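Local coordinates for uncharacterized NTF2-like protein (Cytophaga hutchinsonii ATCC 33406, PDB 3F14) that is of unknown function but has an NTF2-like, SnoaL-type fold whose curved sheet and helices probably enclose a small-molecule pocket, at residues Ala23-Gly35 with Phe99-Cys111. Sequence-based numbering, arbitrary orientation.
Sequences ACFNDIIEWNIIG and FENDTIKTITSYC
Strands 29-33 and 103-111 run parallel, 4.7 Å apart at closest approach and 9° from aligned, joined by backbone hydrogen bonds such as Ile107 N to Glu30 O and Asn32 N to Ile107 O. Ahead of strand 29-33 the chain turns a corner, and strand 25-26 pairs separately with Ile104. There Asn26 works with both ends of its amide. Its CG is anti to the backbone N (chi1 -166°), which carries the amide to Thr103. Asn26 ND2 gives a nearly straight bond to Thr103 OG1 (2.9 Å), which sits in the amide plane. Asn26 OD1 accepts from Ile28 N (3.1 Å), an Asx turn at the corner. Thr103 OG1 donates to Glu100 O. Lys105 runs alongside Asn26, with CD 3.7 Å from Asn26 CG, and its NZ forms a salt bridge with Glu100 OE1. An alanine in place of Asn26 would probably leave Ile28 N and Thr103 OG1 without these partners and make the corner less fixed. Lys105 and Thr106 form a classic beta bulge opposite Arg98. In this NTF2-like sheet, strand 103-111 lies between 29-33 and 88-100. Phe25, Trp31, Ile104 and Ile107 share one face, the isoleucines on helix 2-14, the aromatics on helix 42-57. Ile29 CD1 lies over the Phe25 ring, toward its rim, and reaches Ile104 CG2 (3.8 Å). Trp31 CD1 packs on Ile107 CB (3.6 Å). Trp31 NE1 donates in the ring plane to Ser109 OG (2.9 Å), and Asp95 also bonds this hydroxyl. A Tris molecule near Ser109, probably from the crystallisation liquor, may mark a pocket. At the far end, Ile34 CG1 sits over the centre of the Tyr110 ring, a CH-pi contact 3.6 Å from the centroid. The Tyr110 hydroxyl bonds Glu76 of the second subunit.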
loop_
_atom_site.group_PDB
_atom_site.type_symbol
_atom_site.label_atom_id
_atom_site.label_comp_id
_atom_site.label_asym_id
_atom_site.label_seq_id
_atom_site.Cartn_x
_atom_site.Cartn_y
_atom_site.Cartn_z
ATOM N N ALA A 23 -10.294 -12.496 -17.556
ATOM C CA ALA A 23 -11.353 -13.497 -17.294
ATOM C C ALA A 23 -11.672 -13.660 -15.795
ATOM O O ALA A 23 -12.700 -14.250 -15.476
ATOM C CB ALA A 23 -10.962 -14.817 -17.886
ATOM N N CYS A 24 -10.807 -13.166 -14.890
ATOM C CA CYS A 24 -11.035 -13.205 -13.464
ATOM C C CYS A 24 -11.667 -11.927 -12.933
ATOM O O CYS A 24 -11.915 -11.844 -11.742
ATOM C CB CYS A 24 -9.685 -13.372 -12.743
ATOM S SG CYS A 24 -8.747 -14.789 -13.365
ATOM N N PHE A 25 -11.902 -10.923 -13.774
ATOM C CA PHE A 25 -12.505 -9.687 -13.302
ATOM C C PHE A 25 -13.945 -9.887 -12.947
ATOM O O PHE A 25 -14.713 -10.487 -13.725
ATOM C CB PHE A 25 -12.467 -8.598 -14.370
ATOM C CG PHE A 25 -11.088 -7.951 -14.626
ATOM C CD1 PHE A 25 -9.904 -8.417 -14.048
ATOM C CD2 PHE A 25 -11.010 -6.880 -15.502
ATOM C CE1 PHE A 25 -8.671 -7.751 -14.306
ATOM C CE2 PHE A 25 -9.803 -6.243 -15.777
ATOM C CZ PHE A 25 -8.644 -6.679 -15.171
ATOM N N ASN A 26 -14.361 -9.355 -11.805
ATOM C CA ASN A 26 -15.793 -9.286 -11.506
ATOM C C ASN A 26 -16.485 -8.361 -12.514
ATOM O O ASN A 26 -15.925 -7.367 -12.959
ATOM C CB ASN A 26 -15.981 -8.814 -10.071
ATOM C CG ASN A 26 -17.386 -9.016 -9.550
ATOM O OD1 ASN A 26 -18.263 -8.181 -9.757
ATOM N ND2 ASN A 26 -17.605 -10.140 -8.876
ATOM N N ASP A 27 -17.756 -8.629 -12.805
ATOM C CA ASP A 27 -18.537 -7.769 -13.706
ATOM C C ASP A 27 -18.470 -6.292 -13.269
ATOM O O ASP A 27 -18.474 -5.419 -14.134
ATOM C CB ASP A 27 -19.990 -8.237 -13.772
ATOM C CG ASP A 27 -20.150 -9.489 -14.595
ATOM O OD1 ASP A 27 -19.579 -9.525 -15.714
ATOM O OD2 ASP A 27 -20.792 -10.430 -14.108
ATOM N N ILE A 28 -18.434 -6.028 -11.973
ATOM C CA ILE A 28 -18.407 -4.636 -11.481
ATOM C C ILE A 28 -17.096 -4.290 -10.792
ATOM O O ILE A 28 -17.063 -3.483 -9.895
ATOM C CB ILE A 28 -19.657 -4.283 -10.632
ATOM C CG1 ILE A 28 -19.761 -5.193 -9.408
ATOM C CG2 ILE A 28 -20.926 -4.393 -11.521
ATOM C CD1 ILE A 28 -20.830 -4.706 -8.374
ATOM N N ILE A 29 -16.030 -4.923 -11.233
ATOM C CA ILE A 29 -14.690 -4.592 -10.759
ATOM C C ILE A 29 -14.441 -3.102 -10.750
ATOM O O ILE A 29 -14.848 -2.386 -11.636
ATOM C CB ILE A 29 -13.628 -5.313 -11.606
ATOM C CG1 ILE A 29 -12.181 -5.049 -11.073
ATOM C CG2 ILE A 29 -13.689 -4.916 -13.110
ATOM C CD1 ILE A 29 -11.100 -5.967 -11.720
ATOM N N GLU A 30 -13.722 -2.622 -9.730
ATOM C CA GLU A 30 -13.246 -1.251 -9.739
ATOM C C GLU A 30 -11.725 -1.267 -9.554
ATOM O O GLU A 30 -11.220 -2.044 -8.750
ATOM C CB GLU A 30 -13.865 -0.443 -8.593
ATOM C CG GLU A 30 -15.343 -0.378 -8.719
ATOM C CD GLU A 30 -16.019 0.588 -7.732
ATOM O OE1 GLU A 30 -15.300 1.305 -6.989
ATOM O OE2 GLU A 30 -17.271 0.561 -7.719
ATOM N N TRP A 31 -11.030 -0.416 -10.295
ATOM C CA TRP A 31 -9.608 -0.156 -10.111
ATOM C C TRP A 31 -9.458 1.275 -9.671
ATOM O O TRP A 31 -9.680 2.193 -10.437
ATOM C CB TRP A 31 -8.807 -0.423 -11.373
ATOM C CG TRP A 31 -7.286 -0.377 -11.188
ATOM C CD1 TRP A 31 -6.617 -0.364 -10.026
ATOM C CD2 TRP A 31 -6.283 -0.452 -12.217
ATOM N NE1 TRP A 31 -5.266 -0.381 -10.254
ATOM C CE2 TRP A 31 -5.020 -0.447 -11.596
ATOM C CE3 TRP A 31 -6.328 -0.540 -13.611
ATOM C CZ2 TRP A 31 -3.817 -0.484 -12.323
ATOM C CZ3 TRP A 31 -5.130 -0.556 -14.336
ATOM C CH2 TRP A 31 -3.899 -0.557 -13.694
ATOM N N ASN A 32 -9.087 1.460 -8.392
ATOM C CA ASN A 32 -8.840 2.741 -7.762
ATOM C C ASN A 32 -7.329 3.005 -7.817
ATOM O O ASN A 32 -6.580 2.444 -7.032
ATOM C CB ASN A 32 -9.349 2.744 -6.335
ATOM C CG ASN A 32 -9.128 4.066 -5.642
ATOM O OD1 ASN A 32 -8.621 5.003 -6.229
ATOM N ND2 ASN A 32 -9.507 4.130 -4.384
ATOM N N ILE A 33 -6.887 3.845 -8.733
ATOM C CA ILE A 33 -5.490 4.261 -8.852
ATOM C C ILE A 33 -5.400 5.543 -8.008
ATOM O O ILE A 33 -5.837 6.619 -8.417
ATOM C CB ILE A 33 -5.044 4.470 -10.289
ATOM C CG1 ILE A 33 -5.273 3.153 -11.074
ATOM C CG2 ILE A 33 -3.540 4.900 -10.302
ATOM C CD1 ILE A 33 -4.968 3.290 -12.604
ATOM N N ILE A 34 -4.890 5.396 -6.780
ATOM C CA ILE A 34 -4.879 6.444 -5.780
ATOM C C ILE A 34 -4.213 7.718 -6.302
ATOM O O ILE A 34 -3.122 7.697 -6.848
ATOM C CB ILE A 34 -4.121 5.944 -4.505
ATOM C CG1 ILE A 34 -4.858 4.760 -3.850
ATOM C CG2 ILE A 34 -3.921 7.082 -3.503
ATOM C CD1 ILE A 34 -6.143 5.088 -3.144
ATOM N N GLY A 35 -4.915 8.847 -6.125
ATOM C CA GLY A 35 -4.451 10.138 -6.603
ATOM C C GLY A 35 -4.660 10.379 -8.085
ATOM O O GLY A 35 -4.318 11.435 -8.587
ATOM N N PHE A 99 -10.952 -9.914 -3.335
ATOM C CA PHE A 99 -11.595 -10.884 -4.128
ATOM C C PHE A 99 -13.023 -11.147 -3.633
ATOM O O PHE A 99 -13.375 -10.855 -2.477
ATOM C CB PHE A 99 -10.814 -12.210 -4.092
ATOM C CG PHE A 99 -9.441 -12.095 -4.657
ATOM C CD1 PHE A 99 -9.218 -12.286 -5.999
ATOM C CD2 PHE A 99 -8.374 -11.801 -3.831
ATOM C CE1 PHE A 99 -7.934 -12.156 -6.512
ATOM C CE2 PHE A 99 -7.129 -11.685 -4.331
ATOM C CZ PHE A 99 -6.916 -11.843 -5.680
ATOM N N GLU A 100 -13.848 -11.587 -4.564
ATOM C CA GLU A 100 -15.183 -12.110 -4.249
ATOM C C GLU A 100 -15.076 -13.495 -4.822
ATOM O O GLU A 100 -15.210 -13.675 -6.038
ATOM C CB GLU A 100 -16.280 -11.308 -4.904
ATOM C CG GLU A 100 -17.680 -11.762 -4.516
ATOM C CD GLU A 100 -18.745 -10.865 -5.127
ATOM O OE1 GLU A 100 -18.824 -9.694 -4.678
ATOM O OE2 GLU A 100 -19.456 -11.317 -6.058
ATOM N N ASN A 101 -14.799 -14.451 -3.922
ATOM C CA ASN A 101 -14.462 -15.825 -4.266
ATOM C C ASN A 101 -13.320 -15.827 -5.286
ATOM O O ASN A 101 -12.272 -15.321 -4.940
ATOM C CB ASN A 101 -15.698 -16.567 -4.693
ATOM C CG ASN A 101 -16.717 -16.635 -3.582
ATOM O OD1 ASN A 101 -16.343 -16.702 -2.398
ATOM N ND2 ASN A 101 -18.012 -16.619 -3.939
ATOM N N ASP A 102 -13.526 -16.306 -6.518
ATOM C CA ASP A 102 -12.430 -16.314 -7.524
ATOM C C ASP A 102 -12.416 -15.128 -8.523
ATOM O O ASP A 102 -11.664 -15.147 -9.499
ATOM C CB ASP A 102 -12.421 -17.636 -8.265
ATOM C CG ASP A 102 -13.731 -17.937 -8.915
ATOM O OD1 ASP A 102 -14.754 -17.332 -8.502
ATOM O OD2 ASP A 102 -13.740 -18.798 -9.821
ATOM N N THR A 103 -13.177 -14.072 -8.248
ATOM C CA THR A 103 -13.172 -12.902 -9.097
ATOM C C THR A 103 -12.487 -11.763 -8.359
ATOM O O THR A 103 -12.511 -11.724 -7.123
ATOM C CB THR A 103 -14.589 -12.470 -9.543
ATOM O OG1 THR A 103 -15.304 -11.916 -8.421
ATOM C CG2 THR A 103 -15.324 -13.702 -10.182
ATOM N N ILE A 104 -11.875 -10.867 -9.126
ATOM C CA ILE A 104 -11.290 -9.638 -8.540
ATOM C C ILE A 104 -12.429 -8.663 -8.425
ATOM O O ILE A 104 -13.010 -8.256 -9.459
ATOM C CB ILE A 104 -10.205 -8.996 -9.388
ATOM C CG1 ILE A 104 -9.058 -9.986 -9.688
ATOM C CG2 ILE A 104 -9.700 -7.752 -8.686
ATOM C CD1 ILE A 104 -8.012 -9.380 -10.658
ATOM N N LYS A 105 -12.742 -8.253 -7.203
ATOM C CA LYS A 105 -13.794 -7.293 -6.961
ATOM C C LYS A 105 -13.294 -5.845 -6.999
ATOM O O LYS A 105 -13.890 -4.953 -7.638
ATOM C CB LYS A 105 -14.485 -7.593 -5.626
ATOM C CG LYS A 105 -15.740 -6.827 -5.398
ATOM C CD LYS A 105 -16.851 -7.230 -6.369
ATOM C CE LYS A 105 -18.199 -6.546 -6.068
ATOM N NZ LYS A 105 -18.697 -6.923 -4.719
ATOM N N THR A 106 -12.171 -5.623 -6.334
ATOM C CA THR A 106 -11.512 -4.310 -6.354
ATOM C C THR A 106 -10.014 -4.459 -6.385
ATOM O O THR A 106 -9.459 -5.415 -5.838
ATOM C CB THR A 106 -11.898 -3.410 -5.169
ATOM O OG1 THR A 106 -11.381 -3.960 -3.963
ATOM C CG2 THR A 106 -13.412 -3.261 -5.025
ATOM N N ILE A 107 -9.361 -3.494 -7.050
ATOM C CA ILE A 107 -7.923 -3.300 -7.036
ATOM C C ILE A 107 -7.692 -1.853 -6.595
ATOM O O ILE A 107 -8.339 -0.963 -7.124
ATOM C CB ILE A 107 -7.257 -3.534 -8.407
ATOM C CG1 ILE A 107 -7.743 -4.860 -9.008
ATOM C CG2 ILE A 107 -5.712 -3.453 -8.216
ATOM C CD1 ILE A 107 -7.225 -5.115 -10.424
ATOM N N THR A 108 -6.805 -1.638 -5.614
ATOM C CA THR A 108 -6.407 -0.292 -5.184
ATOM C C THR A 108 -4.896 -0.177 -5.345
ATOM O O THR A 108 -4.178 -1.010 -4.776
ATOM C CB THR A 108 -6.816 -0.046 -3.732
ATOM O OG1 THR A 108 -8.221 -0.306 -3.550
ATOM C CG2 THR A 108 -6.515 1.433 -3.335
ATOM N N SER A 109 -4.413 0.788 -6.124
ATOM C CA SER A 109 -2.967 0.882 -6.382
ATOM C C SER A 109 -2.416 2.219 -5.906
ATOM O O SER A 109 -2.901 3.283 -6.299
ATOM C CB SER A 109 -2.687 0.712 -7.853
ATOM O OG SER A 109 -3.081 -0.565 -8.367
ATOM N N TYR A 110 -1.372 2.124 -5.076
ATOM C CA TYR A 110 -0.568 3.274 -4.636
ATOM C C TYR A 110 0.717 3.236 -5.408
ATOM O O TYR A 110 1.502 2.310 -5.249
ATOM C CB TYR A 110 -0.274 3.176 -3.127
ATOM C CG TYR A 110 -1.486 3.201 -2.251
ATOM C CD1 TYR A 110 -2.328 2.101 -2.109
ATOM C CD2 TYR A 110 -1.774 4.321 -1.466
ATOM C CE1 TYR A 110 -3.479 2.156 -1.296
ATOM C CE2 TYR A 110 -2.887 4.379 -0.689
ATOM C CZ TYR A 110 -3.791 3.286 -0.570
ATOM O OH TYR A 110 -4.896 3.372 0.237
ATOM N N CYS A 111 0.988 4.264 -6.216
ATOM C CA CYS A 111 2.131 4.281 -7.127
ATOM C C CYS A 111 2.881 5.564 -6.908
ATOM O O CYS A 111 2.312 6.645 -7.037
ATOM C CB CYS A 111 1.675 4.204 -8.592
ATOM S SG CYS A 111 0.590 2.819 -8.987
HETATM O O HOH W 1 -16.406 -3.782 -7.233
HETATM O O HOH W 2 -10.206 1.575 -3.002
HETATM O O HOH W 3 -1.410 5.508 -7.287
#